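Local coordinates for protein cytosolic phospholipase A2 delta (Homo sapiens, PDB 5IZ5) that hydrolyses the sn-2 ester of glycerophospholipids in a calcium-dependent manner, with a preference for linoleic acid at that position, at residues 166-171 with 213-218; 253-258 with 273-278; 302-307 with 354-359; 324-329 with 668-673. The protein carries 3 engineered substitutions. All blocks are in the same frame, centred on the assembly; numbering follows the deposited sequence.

Interaction 1 of 4, residues 166-171 with 213-218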
loop_
_atom_site.group_PDB
_atom_site.type_symbol
_atom_site.label_atom_id
_atom_site.label_comp_id
_atom_site.label_asym_id
_atom_site.label_seq_id
_atom_site.Cartn_x
_atom_site.Cartn_y
_atom_site.Cartn_z
ATOM N N SER B 166 19.568 16.913 8.433
ATOM C CA SER B 166 20.296 17.286 9.633
ATOM C C SER B 166 19.476 16.926 10.864
ATOM O O SER B 166 18.246 16.835 10.814
ATOM C CB SER B 166 20.611 18.777 9.624
ATOM O OG SER B 166 21.447 19.103 8.527
ATOM N N CYS B 167 20.179 16.693 11.962
ATOM C CA CYS B 167 19.575 16.270 13.210
ATOM C C CYS B 167 20.041 17.250 14.300
ATOM O O CYS B 167 21.231 17.551 14.395
ATOM C CB CYS B 167 20.031 14.839 13.551
ATOM S SG CYS B 167 19.482 13.365 12.588
ATOM N N LEU B 168 19.116 17.777 15.106
ATOM C CA LEU B 168 19.490 18.700 16.187
ATOM C C LEU B 168 18.966 18.245 17.541
ATOM O O LEU B 168 17.765 18.029 17.712
ATOM C CB LEU B 168 19.098 20.134 15.809
ATOM C CG LEU B 168 18.282 21.173 16.601
ATOM C CD1 LEU B 168 18.112 20.963 18.097
ATOM C CD2 LEU B 168 18.916 22.537 16.334
ATOM N N ASP B 169 19.887 18.091 18.493
ATOM C CA ASP B 169 19.555 17.622 19.838
ATOM C C ASP B 169 19.575 18.765 20.846
ATOM O O ASP B 169 20.517 19.556 20.867
ATOM C CB ASP B 169 20.545 16.545 20.289
ATOM C CG ASP B 169 20.206 15.167 19.751
ATOM O OD1 ASP B 169 19.017 14.892 19.484
ATOM O OD2 ASP B 169 21.140 14.351 19.611
ATOM N N VAL B 170 18.544 18.831 21.686
ATOM C CA VAL B 170 18.450 19.841 22.733
ATOM C C VAL B 170 18.378 19.153 24.097
ATOM O O VAL B 170 17.436 18.408 24.367
ATOM C CB VAL B 170 17.200 20.722 22.557
ATOM C CG1 VAL B 170 17.202 21.855 23.566
ATOM C CG2 VAL B 170 17.125 21.283 21.148
ATOM N N HIS B 171 19.375 19.404 24.946
ATOM C CA HIS B 171 19.442 18.814 26.289
ATOM C C HIS B 171 19.250 19.879 27.355
ATOM O O HIS B 171 19.558 21.044 27.135
ATOM C CB HIS B 171 20.770 18.084 26.486
ATOM C CG HIS B 171 20.930 16.898 25.587
ATOM N ND1 HIS B 171 20.382 15.666 25.877
ATOM C CD2 HIS B 171 21.547 16.762 24.389
ATOM C CE1 HIS B 171 20.667 14.820 24.905
ATOM N NE2 HIS B 171 21.374 15.460 23.989
ATOM N N PHE B 213 15.187 17.072 16.778
ATOM C CA PHE B 213 14.495 17.537 15.585
ATOM C C PHE B 213 15.210 17.013 14.348
ATOM O O PHE B 213 16.444 17.024 14.280
ATOM C CB PHE B 213 14.469 19.062 15.516
ATOM C CG PHE B 213 13.587 19.708 16.548
ATOM C CD1 PHE B 213 12.287 20.094 16.239
ATOM C CD2 PHE B 213 14.068 19.962 17.820
ATOM C CE1 PHE B 213 11.477 20.709 17.185
ATOM C CE2 PHE B 213 13.266 20.577 18.771
ATOM C CZ PHE B 213 11.969 20.950 18.453
ATOM N N HIS B 214 14.426 16.577 13.366
ATOM C CA HIS B 214 14.950 16.205 12.065
ATOM C C HIS B 214 14.444 17.195 11.041
ATOM O O HIS B 214 13.250 17.506 11.007
ATOM C CB HIS B 214 14.485 14.807 11.691
ATOM C CG HIS B 214 14.884 13.751 12.672
ATOM N ND1 HIS B 214 14.173 13.505 13.826
ATOM C CD2 HIS B 214 15.910 12.869 12.667
ATOM C CE1 HIS B 214 14.741 12.515 14.490
ATOM N NE2 HIS B 214 15.799 12.112 13.810
ATOM N N TYR B 215 15.347 17.691 10.199
ATOM C CA TYR B 215 14.990 18.688 9.209
ATOM C C TYR B 215 15.998 18.680 8.071
ATOM O O TYR B 215 17.140 18.255 8.224
ATOM C CB TYR B 215 14.937 20.078 9.856
ATOM C CG TYR B 215 16.238 20.477 10.495
ATOM C CD1 TYR B 215 17.087 21.392 9.877
ATOM C CD2 TYR B 215 16.634 19.916 11.703
ATOM C CE1 TYR B 215 18.295 21.743 10.459
ATOM C CE2 TYR B 215 17.831 20.256 12.289
ATOM C CZ TYR B 215 18.654 21.169 11.665
ATOM O OH TYR B 215 19.833 21.507 12.256
ATOM N N MET B 216 15.559 19.161 6.922
ATOM C CA MET B 216 16.408 19.221 5.749
ATOM C C MET B 216 17.576 20.185 5.925
ATOM O O MET B 216 17.389 21.337 6.330
ATOM C CB MET B 216 15.590 19.670 4.557
ATOM C CG MET B 216 14.779 18.565 3.910
ATOM S SD MET B 216 13.635 19.230 2.699
ATOM C CE MET B 216 14.694 20.239 1.709
ATOM N N ALA B 217 18.771 19.713 5.572
ATOM C CA ALA B 217 19.983 20.531 5.627
ATOM C C ALA B 217 19.873 21.761 4.723
ATOM O O ALA B 217 20.457 22.797 5.021
ATOM C CB ALA B 217 21.198 19.702 5.236
ATOM N N ALA B 218 19.109 21.653 3.636
ATOM C CA ALA B 218 18.932 22.765 2.695
ATOM C C ALA B 218 18.039 23.914 3.170
ATOM O O ALA B 218 17.946 24.939 2.491
ATOM C CB ALA B 218 18.416 22.239 1.363
#

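Interaction 2 of 4, residues 253-258 with 273-278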
loop_
_atom_site.group_PDB
_atom_site.type_symbol
_atom_site.label_atom_id
_atom_site.label_comp_id
_atom_site.label_asym_id
_atom_site.label_seq_id
_atom_site.Cartn_x
_atom_site.Cartn_y
_atom_site.Cartn_z
ATOM N N ILE B 253 28.004 23.100 8.866
ATOM C CA ILE B 253 28.670 22.034 9.600
ATOM C C ILE B 253 28.064 22.008 10.994
ATOM O O ILE B 253 27.468 22.994 11.437
ATOM C CB ILE B 253 30.200 22.280 9.711
ATOM C CG1 ILE B 253 30.816 22.561 8.341
ATOM C CG2 ILE B 253 30.922 21.099 10.355
ATOM C CD1 ILE B 253 32.099 23.361 8.411
ATOM N N GLY B 254 28.207 20.871 11.670
ATOM C CA GLY B 254 27.838 20.736 13.066
ATOM C C GLY B 254 28.358 21.851 13.960
ATOM O O GLY B 254 29.413 22.434 13.698
ATOM N N LYS B 255 27.600 22.147 15.013
ATOM C CA LYS B 255 27.948 23.183 15.967
ATOM C C LYS B 255 27.317 22.861 17.308
ATOM O O LYS B 255 26.463 21.979 17.410
ATOM C CB LYS B 255 27.413 24.518 15.486
ATOM C CG LYS B 255 25.903 24.587 15.487
ATOM C CD LYS B 255 25.445 25.919 14.974
ATOM C CE LYS B 255 23.973 26.093 15.175
ATOM N NZ LYS B 255 23.602 27.455 14.735
ATOM N N GLU B 256 27.716 23.624 18.317
ATOM C CA GLU B 256 27.300 23.378 19.687
ATOM C C GLU B 256 27.083 24.701 20.397
ATOM O O GLU B 256 28.006 25.506 20.502
ATOM C CB GLU B 256 28.385 22.560 20.390
ATOM C CG GLU B 256 27.946 21.873 21.684
ATOM C CD GLU B 256 28.514 20.463 21.842
ATOM O OE1 GLU B 256 29.490 20.111 21.145
ATOM O OE2 GLU B 256 27.978 19.690 22.666
ATOM N N VAL B 257 25.863 24.922 20.876
ATOM C CA VAL B 257 25.514 26.169 21.547
ATOM C C VAL B 257 24.941 25.872 22.922
ATOM O O VAL B 257 24.287 24.846 23.125
ATOM C CB VAL B 257 24.506 26.990 20.715
ATOM C CG1 VAL B 257 23.935 28.153 21.515
ATOM C CG2 VAL B 257 25.176 27.505 19.453
ATOM N N THR B 258 25.230 26.773 23.861
ATOM C CA THR B 258 24.610 26.781 25.173
ATOM C C THR B 258 23.913 28.112 25.310
ATOM O O THR B 258 24.498 29.160 25.035
ATOM C CB THR B 258 25.629 26.680 26.316
ATOM O OG1 THR B 258 26.528 25.603 26.060
ATOM C CG2 THR B 258 24.920 26.453 27.657
ATOM N N LEU B 273 22.472 22.671 22.857
ATOM C CA LEU B 273 22.094 22.006 21.623
ATOM C C LEU B 273 23.231 21.863 20.628
ATOM O O LEU B 273 24.115 22.721 20.528
ATOM C CB LEU B 273 20.806 22.564 20.992
ATOM C CG LEU B 273 20.576 23.938 20.395
ATOM C CD1 LEU B 273 20.791 25.048 21.405
ATOM C CD2 LEU B 273 21.417 24.151 19.152
ATOM N N LYS B 274 23.207 20.728 19.927
ATOM C CA LYS B 274 24.156 20.455 18.869
ATOM C C LYS B 274 23.452 19.945 17.622
ATOM O O LYS B 274 22.748 18.934 17.657
ATOM C CB LYS B 274 25.209 19.437 19.316
ATOM C CG LYS B 274 26.074 18.921 18.165
ATOM C CD LYS B 274 27.572 18.993 18.439
ATOM C CE LYS B 274 28.373 18.842 17.151
ATOM N NZ LYS B 274 29.834 19.040 17.366
ATOM N N ALA B 275 23.681 20.657 16.524
ATOM C CA ALA B 275 23.206 20.257 15.216
ATOM C C ALA B 275 24.285 19.413 14.556
ATOM O O ALA B 275 25.466 19.762 14.594
ATOM C CB ALA B 275 22.902 21.481 14.373
ATOM N N GLU B 276 23.871 18.304 13.956
ATOM C CA GLU B 276 24.787 17.354 13.345
ATOM C C GLU B 276 24.161 16.805 12.067
ATOM O O GLU B 276 22.938 16.784 11.926
ATOM C CB GLU B 276 25.091 16.214 14.329
ATOM C CG GLU B 276 26.572 15.918 14.512
ATOM C CD GLU B 276 26.824 14.777 15.483
ATOM O OE1 GLU B 276 25.968 13.867 15.588
ATOM O OE2 GLU B 276 27.884 14.790 16.145
ATOM N N GLY B 277 24.997 16.367 11.131
ATOM C CA GLY B 277 24.506 15.630 9.973
ATOM C C GLY B 277 23.833 14.359 10.462
ATOM O O GLY B 277 24.352 13.681 11.342
ATOM N N CYS B 278 22.648 14.063 9.947
ATOM C CA CYS B 278 22.033 12.765 10.189
ATOM C C CYS B 278 22.847 11.746 9.392
ATOM O O CYS B 278 23.286 12.043 8.281
ATOM C CB CYS B 278 20.591 12.743 9.714
ATOM S SG CYS B 278 19.440 13.838 10.600
#

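Interaction 3 of 4, residues 302-307 with 354-359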
loop_
_atom_site.group_PDB
_atom_site.type_symbol
_atom_site.label_atom_id
_atom_site.label_comp_id
_atom_site.label_asym_id
_atom_site.label_seq_id
_atom_site.Cartn_x
_atom_site.Cartn_y
_atom_site.Cartn_z
ATOM N N LYS B 302 15.933 -21.986 -6.939
ATOM C CA LYS B 302 16.187 -22.549 -8.271
ATOM C C LYS B 302 16.885 -23.907 -8.260
ATOM O O LYS B 302 16.747 -24.676 -9.215
ATOM C CB LYS B 302 16.951 -21.559 -9.145
ATOM C CG LYS B 302 16.037 -20.479 -9.694
ATOM C CD LYS B 302 16.799 -19.410 -10.451
ATOM C CE LYS B 302 15.858 -18.284 -10.849
ATOM N NZ LYS B 302 16.564 -17.229 -11.621
ATOM N N GLN B 303 17.630 -24.197 -7.195
ATOM C CA GLN B 303 18.173 -25.542 -7.003
ATOM C C GLN B 303 17.055 -26.546 -6.786
ATOM O O GLN B 303 17.069 -27.627 -7.376
ATOM C CB GLN B 303 19.127 -25.595 -5.810
ATOM C CG GLN B 303 20.531 -25.105 -6.139
ATOM C CD GLN B 303 21.318 -26.160 -6.910
ATOM O OE1 GLN B 303 21.838 -27.114 -6.324
ATOM N NE2 GLN B 303 21.385 -26.009 -8.229
ATOM N N VAL B 304 16.092 -26.184 -5.941
ATOM C CA VAL B 304 14.953 -27.057 -5.659
ATOM C C VAL B 304 14.095 -27.226 -6.914
ATOM O O VAL B 304 13.604 -28.316 -7.192
ATOM C CB VAL B 304 14.088 -26.535 -4.484
ATOM C CG1 VAL B 304 12.865 -27.420 -4.269
ATOM C CG2 VAL B 304 14.907 -26.471 -3.199
ATOM N N VAL B 305 13.937 -26.148 -7.673
ATOM C CA VAL B 305 13.164 -26.182 -8.916
ATOM C C VAL B 305 13.853 -27.021 -9.998
ATOM O O VAL B 305 13.204 -27.823 -10.673
ATOM C CB VAL B 305 12.905 -24.760 -9.456
ATOM C CG1 VAL B 305 12.245 -24.807 -10.824
ATOM C CG2 VAL B 305 12.036 -23.965 -8.484
ATOM N N ALA B 306 15.159 -26.832 -10.164
ATOM C CA ALA B 306 15.937 -27.599 -11.147
ATOM C C ALA B 306 15.775 -29.101 -10.921
ATOM O O ALA B 306 15.518 -29.858 -11.861
ATOM C CB ALA B 306 17.406 -27.218 -11.073
ATOM N N LYS B 307 15.907 -29.516 -9.664
ATOM C CA LYS B 307 15.745 -30.918 -9.284
ATOM C C LYS B 307 14.329 -31.411 -9.577
ATOM O O LYS B 307 14.148 -32.432 -10.243
ATOM C CB LYS B 307 16.051 -31.128 -7.797
ATOM C CG LYS B 307 16.874 -32.372 -7.501
ATOM C CD LYS B 307 16.661 -32.863 -6.076
ATOM C CE LYS B 307 15.269 -33.447 -5.884
ATOM N NZ LYS B 307 15.095 -34.011 -4.519
ATOM N N LEU B 354 4.744 -30.945 -8.712
ATOM C CA LEU B 354 4.992 -29.707 -9.453
ATOM C C LEU B 354 5.040 -28.458 -8.568
ATOM O O LEU B 354 5.465 -27.393 -9.025
ATOM C CB LEU B 354 3.949 -29.540 -10.557
ATOM C CG LEU B 354 3.926 -30.663 -11.599
ATOM C CD1 LEU B 354 2.777 -30.449 -12.564
ATOM C CD2 LEU B 354 5.235 -30.746 -12.362
ATOM N N LEU B 355 4.630 -28.586 -7.310
ATOM C CA LEU B 355 4.722 -27.473 -6.365
ATOM C C LEU B 355 6.179 -27.043 -6.174
ATOM O O LEU B 355 6.467 -25.846 -6.080
ATOM C CB LEU B 355 4.085 -27.851 -5.024
ATOM C CG LEU B 355 3.856 -26.742 -3.988
ATOM C CD1 LEU B 355 3.137 -25.538 -4.580
ATOM C CD2 LEU B 355 3.073 -27.286 -2.802
ATOM N N ASP B 356 7.093 -28.018 -6.152
ATOM C CA ASP B 356 8.531 -27.744 -6.042
ATOM C C ASP B 356 9.116 -27.036 -7.269
ATOM O O ASP B 356 10.243 -26.551 -7.213
ATOM C CB ASP B 356 9.322 -29.036 -5.779
ATOM C CG ASP B 356 9.078 -29.617 -4.389
ATOM O OD1 ASP B 356 8.646 -28.886 -3.480
ATOM O OD2 ASP B 356 9.326 -30.821 -4.200
ATOM N N CYS B 357 8.376 -26.999 -8.374
ATOM C CA CYS B 357 8.789 -26.241 -9.553
ATOM C C CYS B 357 8.362 -24.764 -9.516
ATOM O O CYS B 357 8.721 -24.001 -10.410
ATOM C CB CYS B 357 8.232 -26.892 -10.824
ATOM S SG CYS B 357 8.678 -28.632 -11.045
ATOM N N VAL B 358 7.613 -24.357 -8.492
ATOM C CA VAL B 358 7.068 -22.997 -8.423
ATOM C C VAL B 358 7.992 -22.064 -7.646
ATOM O O VAL B 358 8.376 -22.364 -6.517
ATOM C CB VAL B 358 5.677 -22.991 -7.756
ATOM C CG1 VAL B 358 5.115 -21.575 -7.674
ATOM C CG2 VAL B 358 4.724 -23.898 -8.520
ATOM N N THR B 359 8.329 -20.927 -8.246
ATOM C CA THR B 359 9.179 -19.926 -7.600
ATOM C C THR B 359 8.358 -18.883 -6.829
ATOM O O THR B 359 8.674 -18.572 -5.677
ATOM C CB THR B 359 10.095 -19.225 -8.625
ATOM O OG1 THR B 359 11.025 -20.178 -9.149
ATOM C CG2 THR B 359 10.877 -18.077 -7.985
#

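Interaction 4 of 4, residues 324-329 with 668-673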
loop_
_atom_site.group_PDB
_atom_site.type_symbol
_atom_site.label_atom_id
_atom_site.label_comp_id
_atom_site.label_asym_id
_atom_site.label_seq_id
_atom_site.Cartn_x
_atom_site.Cartn_y
_atom_site.Cartn_z
ATOM N N VAL B 324 16.719 -22.589 -15.817
ATOM C CA VAL B 324 15.586 -22.895 -14.945
ATOM C C VAL B 324 14.483 -21.860 -15.174
ATOM O O VAL B 324 14.693 -20.667 -14.923
ATOM C CB VAL B 324 15.979 -22.908 -13.445
ATOM C CG1 VAL B 324 14.782 -23.284 -12.578
ATOM C CG2 VAL B 324 17.113 -23.894 -13.200
ATOM N N PRO B 325 13.309 -22.305 -15.656
ATOM C CA PRO B 325 12.226 -21.354 -15.876
ATOM C C PRO B 325 11.613 -20.864 -14.563
ATOM O O PRO B 325 11.545 -21.617 -13.590
ATOM C CB PRO B 325 11.207 -22.168 -16.674
ATOM C CG PRO B 325 11.409 -23.560 -16.181
ATOM C CD PRO B 325 12.892 -23.685 -15.968
ATOM N N VAL B 326 11.200 -19.601 -14.546
ATOM C CA VAL B 326 10.566 -19.003 -13.376
ATOM C C VAL B 326 9.059 -19.217 -13.499
ATOM O O VAL B 326 8.416 -18.707 -14.419
ATOM C CB VAL B 326 10.912 -17.504 -13.261
ATOM C CG1 VAL B 326 10.245 -16.879 -12.042
ATOM C CG2 VAL B 326 12.424 -17.313 -13.184
ATOM N N VAL B 327 8.513 -19.994 -12.574
ATOM C CA VAL B 327 7.099 -20.355 -12.580
ATOM C C VAL B 327 6.391 -19.675 -11.412
ATOM O O VAL B 327 6.894 -19.677 -10.293
ATOM C CB VAL B 327 6.916 -21.881 -12.452
ATOM C CG1 VAL B 327 5.441 -22.250 -12.392
ATOM C CG2 VAL B 327 7.592 -22.600 -13.616
ATOM N N GLY B 328 5.219 -19.108 -11.681
ATOM C CA GLY B 328 4.419 -18.447 -10.655
ATOM C C GLY B 328 3.012 -19.006 -10.577
ATOM O O GLY B 328 2.444 -19.423 -11.583
ATOM N N ILE B 329 2.477 -19.062 -9.362
ATOM C CA ILE B 329 1.059 -19.283 -9.129
ATOM C C ILE B 329 0.447 -17.941 -8.796
ATOM O O ILE B 329 0.987 -17.211 -7.967
ATOM C CB ILE B 329 0.794 -20.161 -7.890
ATOM C CG1 ILE B 329 1.248 -21.597 -8.117
ATOM C CG2 ILE B 329 -0.694 -20.162 -7.561
ATOM C CD1 ILE B 329 1.364 -22.408 -6.843
ATOM N N ARG B 668 11.722 -10.074 -11.895
ATOM C CA ARG B 668 11.093 -11.371 -11.624
ATOM C C ARG B 668 11.082 -12.313 -12.840
ATOM O O ARG B 668 11.218 -13.525 -12.680
ATOM C CB ARG B 668 9.687 -11.186 -11.040
ATOM C CG ARG B 668 9.709 -10.479 -9.688
ATOM C CD ARG B 668 8.739 -11.081 -8.690
ATOM N NE ARG B 668 9.036 -10.611 -7.334
ATOM C CZ ARG B 668 8.323 -9.719 -6.648
ATOM N NH1 ARG B 668 7.223 -9.174 -7.159
ATOM N NH2 ARG B 668 8.715 -9.368 -5.427
ATOM N N ARG B 669 10.909 -11.759 -14.039
ATOM C CA ARG B 669 11.066 -12.509 -15.300
ATOM C C ARG B 669 10.286 -13.815 -15.342
ATOM O O ARG B 669 10.880 -14.877 -15.531
ATOM C CB ARG B 669 12.535 -12.871 -15.561
ATOM C CG ARG B 669 13.344 -11.940 -16.464
ATOM C CD ARG B 669 14.176 -10.961 -15.665
ATOM N NE ARG B 669 15.223 -10.371 -16.496
ATOM C CZ ARG B 669 16.266 -9.678 -16.037
ATOM N NH1 ARG B 669 16.426 -9.456 -14.732
ATOM N NH2 ARG B 669 17.159 -9.196 -16.894
ATOM N N LEU B 670 8.973 -13.755 -15.191
ATOM C CA LEU B 670 8.185 -14.980 -15.222
ATOM C C LEU B 670 8.089 -15.568 -16.618
ATOM O O LEU B 670 7.881 -14.850 -17.602
ATOM C CB LEU B 670 6.792 -14.783 -14.613
ATOM C CG LEU B 670 6.917 -15.002 -13.104
ATOM C CD1 LEU B 670 7.059 -13.679 -12.372
ATOM C CD2 LEU B 670 5.768 -15.829 -12.572
ATOM N N ASP B 671 8.272 -16.885 -16.674
ATOM C CA ASP B 671 8.187 -17.652 -17.912
ATOM C C ASP B 671 6.837 -18.339 -18.019
ATOM O O ASP B 671 6.252 -18.381 -19.093
ATOM C CB ASP B 671 9.310 -18.690 -17.957
ATOM C CG ASP B 671 10.677 -18.050 -17.928
ATOM O OD1 ASP B 671 10.960 -17.246 -18.837
ATOM O OD2 ASP B 671 11.460 -18.341 -16.999
ATOM N N LEU B 672 6.353 -18.878 -16.904
ATOM C CA LEU B 672 5.048 -19.522 -16.858
ATOM C C LEU B 672 4.274 -19.069 -15.627
ATOM O O LEU B 672 4.828 -19.009 -14.531
ATOM C CB LEU B 672 5.211 -21.045 -16.833
ATOM C CG LEU B 672 3.947 -21.876 -16.598
ATOM C CD1 LEU B 672 2.976 -21.703 -17.751
ATOM C CD2 LEU B 672 4.300 -23.341 -16.414
ATOM N N ILE B 673 2.992 -18.765 -15.810
ATOM C CA ILE B 673 2.107 -18.431 -14.700
ATOM C C ILE B 673 0.903 -19.362 -14.698
ATOM O O ILE B 673 0.184 -19.454 -15.693
ATOM C CB ILE B 673 1.603 -16.974 -14.787
ATOM C CG1 ILE B 673 2.781 -16.002 -14.747
ATOM C CG2 ILE B 673 0.645 -16.670 -13.638
ATOM C CD1 ILE B 673 2.431 -14.594 -15.175
#

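Interaction 1 of 4, residues 166-171 with 213-218
Two antiparallel strands, 160-172 and 210-216, meet here in what is probably a second C2-like domain, set between the N-terminal C2 domain and the catalytic domain. Cys167 faces His214 as a non-hydrogen-bonded pair; Ser166 with Tyr215 and Leu168 with Phe213 flank it as hydrogen-bonded pairs. The Ser166-Tyr215 pair is closed by Ser166 N to Tyr215 O, 2.8 Å, and its return bond, the Leu168-Phe213 pair by Leu168 N to Phe213 O, 2.9 Å, with a matching return.

The side chains divide between two faces. On the inner one, the Tyr215 ring swings back across the strands: its first torsion of 58° sets CG between the backbone N and the carbonyl carbon, which brings one ring face under Ser166 CB. That carbon lies 4.0 Å from the ring centroid in a CH-pi contact, while Leu168 CB meets the ring edge at CE2, 3.7 Å away. Leu168 and Phe213 run side by side, CD1 to CD2 4.2 Å, and both pack on Leu193 of strand 188-193. On the other face Cys167 SG comes obliquely to His214 CD2, at 3.6 Å, and His214 ND1 is hydrogen-bonded to Glu198.

Apolar and aromatic groups thus fill the face turned to the second sheet, where the small serine can fit over a ring. The disulfide of Cys167 with Cys278 ties strand 160-172 to the end of its other neighbour, 266-277.

Interaction 2 of 4, residues 253-258 with 273-278
Gly254 approaches the neighbouring strand with its bare CA, which sits 3.0 Å from Ala275 O; with no side chain, glycine suits so close a backbone passage. It leads into the beta hairpin formed by strands 255-263 and 266-277, within the probable second C2-like domain.

Lys255 pairs with Ala275 through Lys255 N to Ala275 O, 3.2 Å, whereas the return bond from Ala275 N to Lys255 O is weak and bent, 132° at the hydrogen. The lysine's first torsion of 67° and extended remainder carry its ammonium to Pro247 O, and the small Ala275 methyl lies beside the start of that chain. On the opposite face of the sheet, Lys274 folds over the Lys255 carbonyl, its CG 3.2 Å from Lys255 O.

Glu256 stands across from Lys274 as a non-hydrogen-bonded pair. Their side chains cross at a slant: Glu256 OE1 touches the aliphatic Lys274 CD at 3.5 Å, but its salt bridge to Lys274 NZ is long, 3.9 Å. Glu256 and Lys274 can keep their charged ends toward solvent on this more exposed face.

Val257 returns to the face of Lys255, Leu273 and Ala275 and makes the tighter pair. Its N donates to Leu273 O at 2.8 Å, almost straight at 170°, and Leu273 N answers to Val257 O. A branched valine suits this extended backbone, and its CB packs against Leu273 CD1, 4.2 Å away.

Interaction 3 of 4, residues 302-307 with 354-359
Val305 meets two flat peptide groups of the 354-359 loop in different ways. On the Cys357-Val358 peptide its CG2 lies over one face, above the Cys357 C=O bond, while CG1 comes obliquely past the oxygen end, 3.6 Å from Cys357 O. The preceding peptide, between Asp356 and Cys357, is met at its oxygen end instead: Asp356 O points at the helix and has Val305 CG2 3.4 Å away, somewhat out of the peptide plane. Val305 CA lies equally near that oxygen, in a CA-H...O contact bent to 144°.

With CG1 anti to the backbone N (chi1 173°), Val305 splays its two methyls so that both face the loop. The loop is the tail of a beta-alpha-beta crossover: strand 327-331, helix 335-351, then strand 360-363, which runs up to the nucleophile Ser365. Helix 292-313 thus packs on the turn entering that strand.

Val304, one residue earlier on the helix, slants across Asp356, its CG1 4.2 Å from Asp356 CB. The aspartate offers its methylene to the valine, and its OD1 is hydrogen-bonded to Gln382. At the far end Thr359 OG1 comes within 4.0 Å of Val305 CG2, and Arg301, from the same helix, donates to Val358 O.

Interaction 4 of 4, residues 324-329 with 668-673
Val326 is gripped by Asp671 and its neighbour through both polar atoms of its backbone. Its N donates to Asp671 OD2 at 2.8 Å, nearly straight at 168° and using the anti lone pair of that oxygen. Its O accepts twice, from Asp671 N at 2.9 Å in the carbonyl plane and from Leu672 N at 3.2 Å, tilted from that plane. The aspartate reaches back because CG lies anti to its own carbonyl carbon (chi1 -61°).

The Leu672 N bond and Gly328 N to Leu672 O, 2.9 Å, bracket Val327 in a parallel bridge with Leu672. Glycine suits its place: Leu670 CD2 lies over its backbone, 3.4 Å from Gly328 N. Val326 CG1 meets Leu670 CG at 4.0 Å, the two side chains at about a right angle.

Further out, helix 797-810 backs Pro325, Val327 and Leu672, and Tyr360 of the adjoining strand packs on Val326 and Leu670. Arg668 turns away to salt bridges with Glu294 and Glu486.

Strands 327-331 and 672-676 are neighbours in the central sheet of the catalytic alpha/beta fold. Beside this parallel pairing, a buried carboxylate oxygen takes the acceptor role of a backbone carbonyl, and the N-H probably helps stabilise its negative charge.

From the N terminus, interaction 1 closes a loop of 41 residues inside the probable second C2-like domain. Interaction 2 then closes a short hairpin, in series with the first. The two share a sheet, since strand 160-172 lies beside strand 266-277, and the Cys167-Cys278 disulfide joins them. Far from both, with centres 47 to 55 Å from theirs, interactions 3 and 4 belong to the catalytic domain, and their segments alternate along the chain. Interaction 3 sets helix 292-313 against the loop before strand 360-363; interaction 4 spans 338 residues, including Ser365 and Asp651, to pair strands 327-331 and 672-676. Thr359 N to Val327 O, 2.8 Å, probably hydrogen-bonds the crossing pair together.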